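Local structure of putative methylthioribose-1-phosphate isomerase (Pyrococcus horikoshii OT3, 6A34) at residues Leu13-Glu18 and Lys138-Asp143; Tyr153-Leu158 and Val184-Lys189; Asn162-Cys167 and Asn228-Val233. The protein probably catalyses the isomerisation of 5-methylthioribose 1-phosphate to 5-methylthioribulose 1-phosphate in the methionine salvage pathway. All blocks are in the same frame, centred on the assembly; numbering follows the deposited sequence.

Overall arrangement
From the N terminus, the chain passes a short helix, 7-10, and then Leu13-Glu18. Interaction 1 closes the first loop, bringing Lys138-Asp143 of helix 125-157 beside that early segment. The same helix continues into interaction 2, where Tyr153-Leu158 near its end meets helix 180-189. Strand 161-165 lies between these two helices in the chain, and it starts interaction 3, which closes at helix 230-235. Interactions 2 and 3 therefore cross, while interaction 1 precedes both. Interaction 1 ties the approach to the N-terminal antiparallel sheet to the long helices. Interactions 2 and 3 lie in the Rossmann-like part. They touch through Ile163, which packs on Met187 and Leu158.

Interaction 1: Leu13-Glu18 and Lys138-Asp143; sequences LPRTVE and KIADED
Arg15 carries this contact: it reaches Asp141 with one end of its guanidinium and brushes the methyl of Ala140. It stands in a loop that leads into the first strand of the N-terminal sheet. Two residues earlier, Leu13 packs on Trp213 and Tyr217 of helix 206-217. Its carbonyl oxygen accepts a hydrogen bond from His176.

The Arg15 chain bends at its second and third torsions (chi3 99°) on its way to helix 125-157. NH1 then gives a hydrogen bond to Asp141 OD1, with NH1 and OD1 2.7 Å apart. The bond is nearly straight, at 169° about the hydrogen. OD1 lies in the guanidinium plane and is met almost head-on, in line with its own C-O bond. The two charges make this a salt bridge. NH2 of Arg15 lies 3.4 Å from the same OD1, so the grip is single and end-on rather than a paired, side-by-side one. The carboxylate is turned 82° from the guanidinium plane, which fits that one-oxygen grip. On the helix side, CG of Asp141 is anti to its carbonyl carbon, and this brings OD1 towards the arginine. Ala140 CB lies 3.6 Å from Arg15 NH1 and approaches it obliquely.

The pair ties the loop leading into strand 17-20, an outer strand of the three-stranded antiparallel sheet, to the long helix 125-157. It lies away from the predicted substrate site.

Next along the chain, Thr16 turns its OG1 to the backbone oxygens of Ser171 and Thr174. Val17 begins the strand and packs on Ala65 of helix 59-76. The backbone of Glu18 pairs with Tyr25 of strand 23-27.

Interaction 2: Tyr153-Leu158 and Val184-Lys189; sequences YGAEVL and VRVMHK
Met187, Ala155 and Leu158 bury the most surface where helix 125-157, near its C-terminal end, meets helix 180-189. Helix 180-189 is the connection of a beta-alpha-beta unit: it follows strand 161-165 and leads to the parallel neighbour strand 193-199. The unit belongs to the Rossmann-like part of the protein. The contact is apolar and buried.

Ala155 sets the spacing. Ala155 CA lies 5.6 Å from Met187 CA, a close approach made possible by the small alanine side chain. The CB of Ala155 points at the second helix and fits between two of its side chains. It meets CG1 of Val186 at 3.5 Å and CG of Met187 at 4.0 Å. CG1 of Val186 is anti to its backbone N (chi1 171°), and this branch alone of the valine approaches the alanine.

Met187 reaches across to Ala155 with CG and then turns to Leu158. Its first half is extended, and the bend at the third torsion (chi3 67°) places CE near Leu158 CB. Leu158 comes in at about a right angle to it. Gly154 O accepts from both Val157 N and Leu158 N.

Beyond this contact, Met187 also packs on Leu193 of strand 193-199, and Leu158 packs on Phe276 of strand 275-278. Two of these side chains therefore reach the central sheet as well as each other.

At the sulfur, SD of Met187 lies 3.7 Å from CD1 and 3.9 Å from CB of Leu158, with CE 4.1 Å from that CB.

Interaction 3: Asn162-Cys167 and Asn228-Val233; sequences NILTHC and NAAAFV
No flat group has a face or an edge in the contact, which is made by the branched Leu164 with Ala230 and Val233. The flat side chains of both segments turn to other partners. The imidazole of His166 is held through both nitrogens: ND1 by Asp199 OD2 and NE2 by Ile259 O. The ring of Phe232 packs on Tyr319 of the second subunit.

Leu164 stands on strand 161-165 in the parallel part of the Rossmann-like sheet. Its side chain points at helix 230-235, which covers this face. The neighbouring Ile163 faces the other way, towards Met187 of helix 180-189. The strand is thus sandwiched between helices.

A single methyl does the touching. CD2 of Leu164 lies 3.9 Å from CG2 of Val233 and 4.1 Å from CB of Ala230. These two residues are three apart and lie on one side of the helix, so the leucine tip sits against both. The leucine and valine side chains cross at about a right angle. CG of Leu164 is roughly anti to the backbone N (chi1 155°). The second torsion has an unusual, nearly eclipsed value (chi2 -6°) that may reflect strain or imprecise placement. Leu164 also packs on Trp197 and Val239.

Beyond the strand, in the following loop, comes Cys167, predicted to be a transition-state stabiliser. Leu164 itself is about 10 Å, side chain to side chain, from Asn257, a predicted substrate-binding residue. With methyl groups alone meeting, the contact rests on burial and shape and imposes no directional bond between strand 161-165 and helix 230-235.

Interaction 1: Leu13-Glu18 and Lys138-Asp143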
ATOM      1  N   LEU A  13      -6.922  19.444  19.732  1.00 41.56           N
ATOM      2  CA  LEU A  13      -6.544  18.276  20.467  1.00 41.59           C
ATOM      3  C   LEU A  13      -5.836  18.693  21.749  1.00 40.19           C
ATOM      4  O   LEU A  13      -5.040  19.638  21.738  1.00 34.89           O
ATOM      5  CB  LEU A  13      -5.593  17.417  19.620  1.00 40.64           C
ATOM      6  CG  LEU A  13      -6.222  16.663  18.448  1.00 41.75           C
ATOM      7  CD1 LEU A  13      -5.145  16.037  17.579  1.00 37.80           C
ATOM      8  CD2 LEU A  13      -7.199  15.596  18.914  1.00 40.87           C
ATOM      9  N   PRO A  14      -6.018  17.920  22.845  1.00 39.67           N
ATOM     10  CA  PRO A  14      -5.151  18.028  24.015  1.00 40.44           C
ATOM     11  C   PRO A  14      -3.772  17.452  23.681  1.00 39.18           C
ATOM     12  O   PRO A  14      -3.610  16.767  22.652  1.00 38.40           O
ATOM     13  CB  PRO A  14      -5.798  17.093  25.044  1.00 44.30           C
ATOM     14  CG  PRO A  14      -6.395  16.013  24.165  1.00 46.44           C
ATOM     15  CD  PRO A  14      -6.906  16.753  22.940  1.00 41.06           C
ATOM     16  N   ARG A  15      -2.804  17.722  24.559  1.00 37.87           N
ATOM     17  CA  ARG A  15      -1.517  17.104  24.485  1.00 35.27           C
ATOM     18  C   ARG A  15      -1.719  15.582  24.483  1.00 37.26           C
ATOM     19  O   ARG A  15      -2.665  15.063  25.061  1.00 34.19           O
ATOM     20  CB  ARG A  15      -0.609  17.638  25.596  1.00 36.85           C
ATOM     21  CG  ARG A  15       0.141  18.893  25.183  1.00 40.12           C
ATOM     22  CD  ARG A  15       0.465  19.984  26.174  1.00 37.83           C
ATOM     23  NE  ARG A  15       1.822  19.821  26.617  1.00 37.92           N
ATOM     24  CZ  ARG A  15       2.718  20.756  26.947  1.00 34.98           C
ATOM     25  NH1 ARG A  15       3.723  20.362  27.694  1.00 32.47           N
ATOM     26  NH2 ARG A  15       2.689  22.006  26.527  1.00 34.25           N
ATOM     27  N   THR A  16      -0.846  14.909  23.738  1.00 38.15           N
ATOM     28  CA  THR A  16      -0.796  13.458  23.601  1.00 39.73           C
ATOM     29  C   THR A  16      -0.567  12.816  24.970  1.00 36.43           C
ATOM     30  O   THR A  16      -1.068  11.744  25.241  1.00 37.12           O
ATOM     31  CB  THR A  16       0.321  13.061  22.622  1.00 36.90           C
ATOM     32  OG1 THR A  16      -0.010  13.629  21.353  1.00 34.03           O
ATOM     33  CG2 THR A  16       0.528  11.569  22.518  1.00 32.74           C
ATOM     34  N   VAL A  17       0.240  13.491  25.782  1.00 35.96           N
ATOM     35  CA  VAL A  17       0.568  13.141  27.146  1.00 35.56           C
ATOM     36  C   VAL A  17       0.608  14.458  27.927  1.00 36.77           C
ATOM     37  O   VAL A  17       1.277  15.417  27.457  1.00 30.32           O
ATOM     38  CB  VAL A  17       1.934  12.430  27.260  1.00 37.69           C
ATOM     39  CG1 VAL A  17       2.209  11.951  28.674  1.00 38.42           C
ATOM     40  CG2 VAL A  17       2.075  11.271  26.297  1.00 44.77           C
ATOM     41  N   GLU A  18      -0.030  14.464  29.111  1.00 40.06           N
ATOM     42  CA  GLU A  18      -0.151  15.641  30.021  1.00 45.16           C
ATOM     43  C   GLU A  18       0.037  15.152  31.477  1.00 44.48           C
ATOM     44  O   GLU A  18      -0.268  13.981  31.818  1.00 39.14           O
ATOM     45  CB  GLU A  18      -1.531  16.285  29.838  1.00 52.65           C
ATOM     46  CG  GLU A  18      -1.564  17.800  29.708  1.00 60.13           C
ATOM     47  CD  GLU A  18      -2.914  18.260  29.157  1.00 66.52           C
ATOM     48  OE1 GLU A  18      -3.938  17.794  29.712  1.00 65.41           O
ATOM     49  OE2 GLU A  18      -2.960  19.002  28.120  1.00 58.27           O
ATOM     50  N   LYS A 138       9.699  20.239  31.604  1.00 38.89           N
ATOM     51  CA  LYS A 138      10.656  20.789  30.669  1.00 42.54           C
ATOM     52  C   LYS A 138      10.790  19.867  29.438  1.00 36.12           C
ATOM     53  O   LYS A 138      10.895  20.356  28.351  1.00 34.55           O
ATOM     54  CB  LYS A 138      12.012  20.977  31.350  1.00 44.73           C
ATOM     55  CG  LYS A 138      12.338  22.363  31.880  1.00 47.94           C
ATOM     56  CD  LYS A 138      13.804  22.376  32.321  1.00 56.38           C
ATOM     57  CE  LYS A 138      14.272  23.602  33.076  1.00 57.79           C
ATOM     58  NZ  LYS A 138      15.623  23.348  33.638  1.00 59.57           N
ATOM     59  N   ILE A 139      10.836  18.550  29.658  1.00 37.15           N
ATOM     60  CA  ILE A 139      10.958  17.578  28.600  1.00 38.69           C
ATOM     61  C   ILE A 139       9.752  17.715  27.662  1.00 39.58           C
ATOM     62  O   ILE A 139       9.913  17.851  26.457  1.00 45.08           O
ATOM     63  CB  ILE A 139      11.131  16.162  29.177  1.00 38.16           C
ATOM     64  CG1 ILE A 139      12.471  16.041  29.904  1.00 38.06           C
ATOM     65  CG2 ILE A 139      10.995  15.085  28.092  1.00 39.19           C
ATOM     66  CD1 ILE A 139      12.565  14.830  30.823  1.00 38.77           C
ATOM     67  N   ALA A 140       8.545  17.751  28.229  1.00 43.19           N
ATOM     68  CA  ALA A 140       7.340  17.843  27.435  1.00 40.56           C
ATOM     69  C   ALA A 140       7.329  19.169  26.676  1.00 40.06           C
ATOM     70  O   ALA A 140       7.138  19.145  25.466  1.00 36.25           O
ATOM     71  CB  ALA A 140       6.104  17.680  28.273  1.00 42.82           C
ATOM     72  N   ASP A 141       7.558  20.289  27.382  1.00 36.54           N
ATOM     73  CA  ASP A 141       7.422  21.630  26.804  1.00 35.24           C
ATOM     74  C   ASP A 141       8.449  21.870  25.688  1.00 34.84           C
ATOM     75  O   ASP A 141       8.177  22.624  24.776  1.00 37.75           O
ATOM     76  CB  ASP A 141       7.569  22.741  27.853  1.00 39.89           C
ATOM     77  CG  ASP A 141       6.491  22.743  28.927  1.00 43.93           C
ATOM     78  OD1 ASP A 141       5.388  22.216  28.655  1.00 44.79           O
ATOM     79  OD2 ASP A 141       6.794  23.201  30.061  1.00 44.96           O
ATOM     80  N   GLU A 142       9.643  21.298  25.817  1.00 33.46           N
ATOM     81  CA  GLU A 142      10.700  21.418  24.815  1.00 41.80           C
ATOM     82  C   GLU A 142      10.241  20.774  23.499  1.00 39.38           C
ATOM     83  O   GLU A 142      10.573  21.259  22.427  1.00 36.74           O
ATOM     84  CB  GLU A 142      11.998  20.741  25.280  1.00 40.19           C
ATOM     85  CG  GLU A 142      12.881  21.663  26.113  1.00 42.66           C
ATOM     86  CD  GLU A 142      13.857  20.969  27.055  1.00 43.60           C
ATOM     87  OE1 GLU A 142      14.197  19.792  26.807  1.00 42.27           O
ATOM     88  OE2 GLU A 142      14.263  21.606  28.055  1.00 50.31           O
ATOM     89  N   ASP A 143       9.536  19.644  23.594  1.00 37.16           N
ATOM     90  CA  ASP A 143       9.072  18.979  22.409  1.00 35.92           C
ATOM     91  C   ASP A 143       8.065  19.892  21.720  1.00 34.89           C
ATOM     92  O   ASP A 143       8.171  20.162  20.516  1.00 31.90           O
ATOM     93  CB  ASP A 143       8.440  17.622  22.675  1.00 37.73           C
ATOM     94  CG  ASP A 143       8.137  16.918  21.368  1.00 37.93           C
ATOM     95  OD1 ASP A 143       9.107  16.599  20.646  1.00 36.75           O
ATOM     96  OD2 ASP A 143       6.945  16.759  21.059  1.00 33.83           O
TER

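Interaction 2: Tyr153-Leu158 and Val184-Lys189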
ATOM      1  N   TYR A 153       8.799  27.376  10.392  1.00 34.24           N
ATOM      2  CA  TYR A 153       9.903  27.279   9.395  1.00 36.29           C
ATOM      3  C   TYR A 153       9.439  26.538   8.139  1.00 34.50           C
ATOM      4  O   TYR A 153       9.659  27.008   7.047  1.00 35.94           O
ATOM      5  CB  TYR A 153      11.114  26.539   9.935  1.00 35.28           C
ATOM      6  CG  TYR A 153      11.997  27.364  10.829  1.00 38.56           C
ATOM      7  CD1 TYR A 153      12.573  28.533  10.363  1.00 39.10           C
ATOM      8  CD2 TYR A 153      12.311  26.942  12.114  1.00 38.38           C
ATOM      9  CE1 TYR A 153      13.417  29.286  11.160  1.00 40.40           C
ATOM     10  CE2 TYR A 153      13.132  27.694  12.931  1.00 39.64           C
ATOM     11  CZ  TYR A 153      13.683  28.868  12.450  1.00 38.83           C
ATOM     12  OH  TYR A 153      14.519  29.600  13.218  1.00 43.63           O
ATOM     13  N   GLY A 154       8.724  25.422   8.334  1.00 35.29           N
ATOM     14  CA  GLY A 154       8.226  24.617   7.224  1.00 34.77           C
ATOM     15  C   GLY A 154       7.168  25.349   6.424  1.00 35.12           C
ATOM     16  O   GLY A 154       7.134  25.249   5.212  1.00 31.58           O
ATOM     17  N   ALA A 155       6.291  26.081   7.117  1.00 35.73           N
ATOM     18  CA  ALA A 155       5.209  26.806   6.456  1.00 38.19           C
ATOM     19  C   ALA A 155       5.753  27.927   5.546  1.00 38.92           C
ATOM     20  O   ALA A 155       5.083  28.263   4.580  1.00 41.18           O
ATOM     21  CB  ALA A 155       4.235  27.342   7.480  1.00 38.55           C
ATOM     22  N   GLU A 156       6.942  28.477   5.841  1.00 39.81           N
ATOM     23  CA  GLU A 156       7.585  29.519   4.989  1.00 48.44           C
ATOM     24  C   GLU A 156       8.020  28.940   3.631  1.00 46.36           C
ATOM     25  O   GLU A 156       8.044  29.653   2.647  1.00 46.47           O
ATOM     26  CB  GLU A 156       8.877  30.098   5.585  1.00 56.25           C
ATOM     27  CG  GLU A 156       8.710  30.979   6.816  1.00 69.43           C
ATOM     28  CD  GLU A 156       7.880  32.248   6.666  1.00 84.32           C
ATOM     29  OE1 GLU A 156       7.380  32.754   7.699  1.00 93.84           O
ATOM     30  OE2 GLU A 156       7.739  32.744   5.525  1.00 88.21           O
ATOM     31  N   VAL A 157       8.429  27.665   3.601  1.00 42.86           N
ATOM     32  CA  VAL A 157       9.167  27.118   2.454  1.00 36.36           C
ATOM     33  C   VAL A 157       8.262  26.251   1.571  1.00 36.00           C
ATOM     34  O   VAL A 157       8.550  26.128   0.411  1.00 37.63           O
ATOM     35  CB  VAL A 157      10.431  26.344   2.885  1.00 36.62           C
ATOM     36  CG1 VAL A 157      11.488  27.254   3.514  1.00 36.92           C
ATOM     37  CG2 VAL A 157      10.116  25.172   3.793  1.00 34.09           C
ATOM     38  N   LEU A 158       7.222  25.606   2.121  1.00 37.44           N
ATOM     39  CA  LEU A 158       6.283  24.854   1.288  1.00 36.12           C
ATOM     40  C   LEU A 158       5.436  25.828   0.480  1.00 38.17           C
ATOM     41  O   LEU A 158       5.057  26.889   0.964  1.00 43.44           O
ATOM     42  CB  LEU A 158       5.336  23.987   2.119  1.00 33.46           C
ATOM     43  CG  LEU A 158       5.931  22.808   2.876  1.00 35.66           C
ATOM     44  CD1 LEU A 158       4.856  21.763   3.138  1.00 36.76           C
ATOM     45  CD2 LEU A 158       7.100  22.195   2.149  1.00 38.67           C
ATOM     46  N   VAL A 184       1.656  21.547   8.639  1.00 31.22           N
ATOM     47  CA  VAL A 184       0.359  21.560   7.994  1.00 31.28           C
ATOM     48  C   VAL A 184      -0.674  22.308   8.854  1.00 31.99           C
ATOM     49  O   VAL A 184      -1.589  22.943   8.297  1.00 33.22           O
ATOM     50  CB  VAL A 184      -0.109  20.151   7.600  1.00 29.13           C
ATOM     51  CG1 VAL A 184       0.833  19.528   6.587  1.00 29.28           C
ATOM     52  CG2 VAL A 184      -0.285  19.242   8.799  1.00 31.29           C
ATOM     53  N   ARG A 185      -0.525  22.294  10.181  1.00 32.48           N
ATOM     54  CA  ARG A 185      -1.466  23.090  11.038  1.00 31.86           C
ATOM     55  C   ARG A 185      -1.229  24.601  10.825  1.00 31.17           C
ATOM     56  O   ARG A 185      -2.150  25.347  10.604  1.00 28.78           O
ATOM     57  CB  ARG A 185      -1.366  22.642  12.496  1.00 30.81           C
ATOM     58  CG  ARG A 185      -2.119  21.345  12.750  1.00 31.63           C
ATOM     59  CD  ARG A 185      -1.827  20.784  14.130  1.00 34.71           C
ATOM     60  NE  ARG A 185      -2.807  19.752  14.473  1.00 35.84           N
ATOM     61  CZ  ARG A 185      -2.628  18.452  14.291  1.00 34.40           C
ATOM     62  NH1 ARG A 185      -1.422  17.988  14.000  1.00 32.56           N
ATOM     63  NH2 ARG A 185      -3.661  17.623  14.397  1.00 32.36           N
ATOM     64  N   VAL A 186       0.032  25.033  10.764  1.00 30.01           N
ATOM     65  CA  VAL A 186       0.308  26.424  10.509  1.00 31.80           C
ATOM     66  C   VAL A 186      -0.209  26.813   9.118  1.00 37.34           C
ATOM     67  O   VAL A 186      -0.841  27.858   8.953  1.00 41.45           O
ATOM     68  CB  VAL A 186       1.801  26.732  10.669  1.00 28.63           C
ATOM     69  CG1 VAL A 186       2.116  28.122  10.186  1.00 28.72           C
ATOM     70  CG2 VAL A 186       2.254  26.553  12.100  1.00 32.45           C
ATOM     71  N   MET A 187       0.055  25.966   8.115  1.00 36.76           N
ATOM     72  CA  MET A 187      -0.378  26.226   6.770  1.00 35.20           C
ATOM     73  C   MET A 187      -1.909  26.352   6.744  1.00 34.85           C
ATOM     74  O   MET A 187      -2.445  27.197   6.024  1.00 33.91           O
ATOM     75  CB  MET A 187       0.078  25.116   5.808  1.00 33.23           C
ATOM     76  CG  MET A 187       1.563  25.140   5.541  1.00 35.66           C
ATOM     77  SD  MET A 187       2.104  23.917   4.326  1.00 36.74           S
ATOM     78  CE  MET A 187       1.319  24.550   2.839  1.00 37.75           C
ATOM     79  N   HIS A 188      -2.604  25.487   7.489  1.00 35.43           N
ATOM     80  CA  HIS A 188      -4.081  25.452   7.464  1.00 37.75           C
ATOM     81  C   HIS A 188      -4.638  26.766   8.034  1.00 40.35           C
ATOM     82  O   HIS A 188      -5.533  27.379   7.457  1.00 37.57           O
ATOM     83  CB  HIS A 188      -4.622  24.221   8.207  1.00 36.47           C
ATOM     84  CG  HIS A 188      -6.103  24.221   8.365  1.00 36.69           C
ATOM     85  ND1 HIS A 188      -6.955  23.986   7.309  1.00 39.34           N
ATOM     86  CD2 HIS A 188      -6.890  24.434   9.436  1.00 35.76           C
ATOM     87  CE1 HIS A 188      -8.208  24.032   7.730  1.00 35.26           C
ATOM     88  NE2 HIS A 188      -8.194  24.319   9.017  1.00 34.58           N
ATOM     89  N   LYS A 189      -4.081  27.196   9.165  1.00 40.55           N
ATOM     90  CA  LYS A 189      -4.452  28.475   9.781  1.00 44.23           C
ATOM     91  C   LYS A 189      -4.197  29.626   8.807  1.00 43.49           C
ATOM     92  O   LYS A 189      -4.996  30.582   8.756  1.00 39.43           O
ATOM     93  CB  LYS A 189      -3.645  28.761  11.058  1.00 50.22           C
ATOM     94  CG  LYS A 189      -4.449  28.731  12.344  1.00 56.48           C
ATOM     95  CD  LYS A 189      -5.180  27.414  12.523  1.00 61.40           C
ATOM     96  CE  LYS A 189      -6.673  27.583  12.686  1.00 62.71           C
ATOM     97  NZ  LYS A 189      -7.309  26.297  13.057  1.00 69.89           N
TER

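Interaction 3: Asn162-Cys167 and Asn228-Val233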
ATOM      1  N   ASN A 162      -1.604  21.867  -2.577  1.00 31.46           N
ATOM      2  CA  ASN A 162      -1.842  20.509  -2.288  1.00 31.79           C
ATOM      3  C   ASN A 162      -0.512  19.895  -1.843  1.00 32.00           C
ATOM      4  O   ASN A 162       0.469  19.862  -2.596  1.00 33.10           O
ATOM      5  CB  ASN A 162      -2.453  19.835  -3.521  1.00 33.31           C
ATOM      6  CG  ASN A 162      -3.729  20.502  -4.008  1.00 34.76           C
ATOM      7  OD1 ASN A 162      -4.429  21.192  -3.254  1.00 40.76           O
ATOM      8  ND2 ASN A 162      -4.056  20.289  -5.273  1.00 33.94           N
ATOM      9  N   ILE A 163      -0.498  19.423  -0.602  1.00 32.83           N
ATOM     10  CA  ILE A 163       0.627  18.769   0.025  1.00 33.20           C
ATOM     11  C   ILE A 163       0.305  17.284   0.204  1.00 31.02           C
ATOM     12  O   ILE A 163      -0.831  16.943   0.467  1.00 31.40           O
ATOM     13  CB  ILE A 163       0.907  19.399   1.396  1.00 30.57           C
ATOM     14  CG1 ILE A 163       1.008  20.923   1.312  1.00 31.26           C
ATOM     15  CG2 ILE A 163       2.137  18.747   2.003  1.00 31.23           C
ATOM     16  CD1 ILE A 163       2.050  21.415   0.325  1.00 32.53           C
ATOM     17  N   LEU A 164       1.330  16.433   0.127  1.00 28.34           N
ATOM     18  CA  LEU A 164       1.162  14.966   0.359  1.00 31.40           C
ATOM     19  C   LEU A 164       2.141  14.524   1.457  1.00 26.09           C
ATOM     20  O   LEU A 164       3.254  14.998   1.559  1.00 27.66           O
ATOM     21  CB  LEU A 164       1.258  14.276  -1.012  1.00 29.38           C
ATOM     22  CG  LEU A 164       1.685  12.817  -1.229  1.00 36.75           C
ATOM     23  CD1 LEU A 164       2.158  12.049  -0.021  1.00 39.77           C
ATOM     24  CD2 LEU A 164       0.631  12.033  -1.996  1.00 33.45           C
ATOM     25  N   THR A 165       1.664  13.659   2.335  1.00 25.46           N
ATOM     26  CA  THR A 165       2.506  13.118   3.387  1.00 28.61           C
ATOM     27  C   THR A 165       2.219  11.629   3.545  1.00 29.73           C
ATOM     28  O   THR A 165       1.414  11.030   2.796  1.00 25.54           O
ATOM     29  CB  THR A 165       2.353  13.909   4.695  1.00 25.83           C
ATOM     30  OG1 THR A 165       3.419  13.614   5.604  1.00 26.28           O
ATOM     31  CG2 THR A 165       1.035  13.661   5.375  1.00 27.01           C
ATOM     32  N   HIS A 166       2.973  11.057   4.489  1.00 30.91           N
ATOM     33  CA  HIS A 166       3.157   9.663   4.671  1.00 29.41           C
ATOM     34  C   HIS A 166       3.233   9.381   6.170  1.00 31.15           C
ATOM     35  O   HIS A 166       3.834  10.146   6.930  1.00 32.07           O
ATOM     36  CB  HIS A 166       4.433   9.248   3.930  1.00 29.08           C
ATOM     37  CG  HIS A 166       4.548   7.782   3.656  1.00 29.48           C
ATOM     38  ND1 HIS A 166       3.883   7.175   2.620  1.00 29.97           N
ATOM     39  CD2 HIS A 166       5.264   6.803   4.250  1.00 30.53           C
ATOM     40  CE1 HIS A 166       4.180   5.883   2.590  1.00 29.12           C
ATOM     41  NE2 HIS A 166       5.027   5.625   3.572  1.00 27.96           N
ATOM     42  N   CYS A 167       2.648   8.259   6.578  1.00 32.75           N
ATOM     43  CA  CYS A 167       2.691   7.788   7.954  1.00 33.53           C
ATOM     44  C   CYS A 167       1.968   8.773   8.875  1.00 32.97           C
ATOM     45  O   CYS A 167       1.023   9.440   8.436  1.00 31.61           O
ATOM     46  CB  CYS A 167       4.117   7.546   8.446  1.00 32.84           C
ATOM     47  SG  CYS A 167       4.159   6.290   9.757  1.00 38.22           S
ATOM     48  N   ASN A 228      -0.124   2.891  -3.292  1.00 29.74           N
ATOM     49  CA  ASN A 228      -0.074   2.684  -4.717  1.00 30.55           C
ATOM     50  C   ASN A 228      -0.477   3.945  -5.475  1.00 28.19           C
ATOM     51  O   ASN A 228      -0.069   4.138  -6.603  1.00 30.30           O
ATOM     52  CB  ASN A 228      -1.012   1.544  -5.164  1.00 30.85           C
ATOM     53  CG  ASN A 228      -0.365   0.182  -5.062  1.00 34.41           C
ATOM     54  OD1 ASN A 228       0.866   0.063  -5.187  1.00 35.97           O
ATOM     55  ND2 ASN A 228      -1.174  -0.838  -4.855  1.00 27.33           N
ATOM     56  N   ALA A 229      -1.347   4.767  -4.907  1.00 27.41           N
ATOM     57  CA  ALA A 229      -1.877   5.856  -5.707  1.00 28.06           C
ATOM     58  C   ALA A 229      -1.019   7.118  -5.593  1.00 27.86           C
ATOM     59  O   ALA A 229      -1.346   8.146  -6.211  1.00 27.85           O
ATOM     60  CB  ALA A 229      -3.304   6.153  -5.260  1.00 33.72           C
ATOM     61  N   ALA A 230       0.020   7.128  -4.757  1.00 29.93           N
ATOM     62  CA  ALA A 230       0.719   8.441  -4.572  1.00 29.30           C
ATOM     63  C   ALA A 230       1.357   8.872  -5.899  1.00 26.62           C
ATOM     64  O   ALA A 230       1.388  10.041  -6.238  1.00 25.98           O
ATOM     65  CB  ALA A 230       1.719   8.368  -3.450  1.00 28.11           C
ATOM     66  N   ALA A 231       1.844   7.902  -6.671  1.00 27.12           N
ATOM     67  CA  ALA A 231       2.515   8.205  -7.933  1.00 25.91           C
ATOM     68  C   ALA A 231       1.495   8.768  -8.909  1.00 27.93           C
ATOM     69  O   ALA A 231       1.777   9.637  -9.660  1.00 27.48           O
ATOM     70  CB  ALA A 231       3.123   6.961  -8.486  1.00 26.84           C
ATOM     71  N   PHE A 232       0.275   8.233  -8.837  1.00 33.66           N
ATOM     72  CA  PHE A 232      -0.798   8.630  -9.707  1.00 33.94           C
ATOM     73  C   PHE A 232      -1.194  10.081  -9.418  1.00 27.43           C
ATOM     74  O   PHE A 232      -1.276  10.928 -10.311  1.00 27.04           O
ATOM     75  CB  PHE A 232      -1.997   7.694  -9.540  1.00 39.52           C
ATOM     76  CG  PHE A 232      -3.142   8.075 -10.444  1.00 43.65           C
ATOM     77  CD1 PHE A 232      -3.143   7.693 -11.776  1.00 40.76           C
ATOM     78  CD2 PHE A 232      -4.178   8.877  -9.975  1.00 46.07           C
ATOM     79  CE1 PHE A 232      -4.192   8.040 -12.610  1.00 44.47           C
ATOM     80  CE2 PHE A 232      -5.211   9.261 -10.819  1.00 48.91           C
ATOM     81  CZ  PHE A 232      -5.224   8.820 -12.130  1.00 50.02           C
ATOM     82  N   VAL A 233      -1.404  10.404  -8.150  1.00 27.85           N
ATOM     83  CA  VAL A 233      -1.832  11.742  -7.860  1.00 28.92           C
ATOM     84  C   VAL A 233      -0.719  12.737  -8.198  1.00 28.73           C
ATOM     85  O   VAL A 233      -1.034  13.882  -8.527  1.00 29.71           O
ATOM     86  CB  VAL A 233      -2.395  11.915  -6.442  1.00 27.88           C
ATOM     87  CG1 VAL A 233      -3.547  10.954  -6.228  1.00 27.53           C
ATOM     88  CG2 VAL A 233      -1.368  11.767  -5.348  1.00 30.52           C
TER